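Local structure of pectinesterase inhibitor 1 (Arabidopsis thaliana, 1X91) at residues K23-T27 with K28-A32. The protein inhibits plant pectin methylesterase, an activity that depends on the alpha-hairpin extension at its N-terminal end. The protein carries 1 engineered substitution. Sequence-based numbering, arbitrary orientation.
Engineered in segment 28-32: Ala32 (natural residue Pro).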
loop_
_atom_site.group_PDB
_atom_site.type_symbol
_atom_site.label_atom_id
_atom_site.label_comp_id
_atom_site.label_asym_id
_atom_site.label_seq_id
_atom_site.Cartn_x
_atom_site.Cartn_y
_atom_site.Cartn_z
ATOM N N LYS A 23 -3.401 2.986 -14.750
ATOM C CA LYS A 23 -4.787 2.971 -14.398
ATOM C C LYS A 23 -5.070 3.931 -13.257
ATOM O O LYS A 23 -6.004 4.733 -13.303
ATOM C CB LYS A 23 -5.211 1.552 -14.057
ATOM C CG LYS A 23 -6.678 1.374 -13.601
ATOM C CD LYS A 23 -7.000 -0.051 -13.175
ATOM C CE LYS A 23 -7.478 -0.899 -14.280
ATOM N NZ LYS A 23 -8.131 -2.177 -13.789
ATOM N N PHE A 24 -4.264 3.826 -12.215
ATOM C CA PHE A 24 -4.463 4.644 -11.020
ATOM C C PHE A 24 -4.362 6.139 -11.316
ATOM O O PHE A 24 -5.259 6.935 -10.912
ATOM C CB PHE A 24 -3.465 4.186 -9.948
ATOM C CG PHE A 24 -3.566 4.941 -8.641
ATOM C CD1 PHE A 24 -4.650 4.750 -7.816
ATOM C CD2 PHE A 24 -2.592 5.860 -8.304
ATOM C CE1 PHE A 24 -4.751 5.445 -6.587
ATOM C CE2 PHE A 24 -2.676 6.551 -7.081
ATOM C CZ PHE A 24 -3.788 6.355 -6.238
ATOM N N LEU A 25 -3.327 6.570 -12.021
ATOM C CA LEU A 25 -3.141 8.003 -12.208
ATOM C C LEU A 25 -4.153 8.575 -13.190
ATOM O O LEU A 25 -4.586 9.727 -13.039
ATOM C CB LEU A 25 -1.744 8.325 -12.650
ATOM C CG LEU A 25 -0.627 7.891 -11.684
ATOM C CD1 LEU A 25 0.712 8.249 -12.198
ATOM C CD2 LEU A 25 -0.824 8.534 -10.301
ATOM N N ASN A 26 -4.542 7.788 -14.189
ATOM C CA ASN A 26 -5.589 8.259 -15.089
ATOM C C ASN A 26 -6.972 8.284 -14.452
ATOM O O ASN A 26 -7.720 9.250 -14.641
ATOM C CB ASN A 26 -5.609 7.460 -16.373
ATOM C CG ASN A 26 -4.452 7.798 -17.234
ATOM O OD1 ASN A 26 -4.420 8.881 -17.842
ATOM N ND2 ASN A 26 -3.450 6.936 -17.238
ATOM N N THR A 27 -7.298 7.240 -13.696
ATOM C CA THR A 27 -8.636 7.111 -13.101
ATOM C C THR A 27 -8.896 8.272 -12.175
ATOM O O THR A 27 -10.056 8.749 -12.069
ATOM C CB THR A 27 -8.782 5.758 -12.347
ATOM O OG1 THR A 27 -8.800 4.688 -13.287
ATOM C CG2 THR A 27 -10.184 5.651 -11.665
ATOM N N LYS A 28 -7.839 8.738 -11.513
ATOM C CA LYS A 28 -7.920 9.828 -10.548
ATOM C C LYS A 28 -7.366 11.182 -11.029
ATOM O O LYS A 28 -7.090 12.100 -10.222
ATOM C CB LYS A 28 -7.254 9.389 -9.242
ATOM C CG LYS A 28 -8.024 8.220 -8.598
ATOM C CD LYS A 28 -7.249 7.466 -7.550
ATOM C CE LYS A 28 -7.190 8.255 -6.227
ATOM N NZ LYS A 28 -8.557 8.406 -5.638
ATOM N N PHE A 29 -7.237 11.330 -12.342
ATOM C CA PHE A 29 -6.713 12.536 -12.936
ATOM C C PHE A 29 -5.661 13.175 -12.057
ATOM O O PHE A 29 -5.853 14.241 -11.476
ATOM C CB PHE A 29 -7.848 13.526 -13.208
ATOM C CG PHE A 29 -7.459 14.576 -14.181
ATOM C CD1 PHE A 29 -7.308 14.237 -15.514
ATOM C CD2 PHE A 29 -7.187 15.866 -13.780
ATOM C CE1 PHE A 29 -6.928 15.182 -16.442
ATOM C CE2 PHE A 29 -6.817 16.831 -14.705
ATOM C CZ PHE A 29 -6.662 16.483 -16.043
ATOM N N ALA A 30 -4.548 12.490 -11.956
ATOM C CA ALA A 30 -3.574 12.755 -10.921
ATOM C C ALA A 30 -3.074 14.181 -11.030
ATOM O O ALA A 30 -2.789 14.666 -12.139
ATOM C CB ALA A 30 -2.433 11.783 -11.061
ATOM N N SER A 31 -2.951 14.844 -9.877
ATOM C CA SER A 31 -2.321 16.144 -9.810
ATOM C C SER A 31 -0.905 16.082 -10.332
ATOM O O SER A 31 -0.171 15.088 -10.126
ATOM C CB SER A 31 -2.308 16.652 -8.362
ATOM O OG SER A 31 -1.728 17.952 -8.304
ATOM N N ALA A 32 -0.496 17.130 -11.021
ATOM C CA ALA A 32 0.898 17.267 -11.400
ATOM C C ALA A 32 1.747 17.817 -10.263
ATOM O O ALA A 32 2.967 17.822 -10.369
ATOM C CB ALA A 32 1.027 18.150 -12.640
#
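Leu25 and Ala30 close the inner side of this helix end: the methyl of Ala30 sits against CD2 of Leu25 at 3.7 Å and against its CB at 3.9 Å. Leu37 of helix 34-62 and Met8 also touch that methyl, while Ile11 and disulfide-bonded Cys12 flank Leu25, so the apolar pair sits where the end of helix 18-27 meets helix 34-62 and the N-terminal residues. The pairing accompanies a Schellman motif, a worked example of how a helix is stopped. Phe29 is its C-prime residue, with phi at +33°; Ala30 N reaches back to Leu25 O at 3.0 Å, in the carbonyl plane, and Phe29 N bonds Asn26 O at 3.1 Å from well above that plane. One turn apart, Phe24 and Lys28 meet at a slant. With CG of Phe24 anti to its N (chi1 -179°), CE1 of Phe24 receives CD of Lys28 obliquely at 3.4 Å, and CE follows; Ser44 touches both residues. The outer side is looser: exposed Phe29, its CB directed away from the helix, brings no side-chain atom nearer than 4.5 Å to segment 23-27. Within that segment, Thr27 OG1 and N reach Lys23 O from opposite faces of its plane.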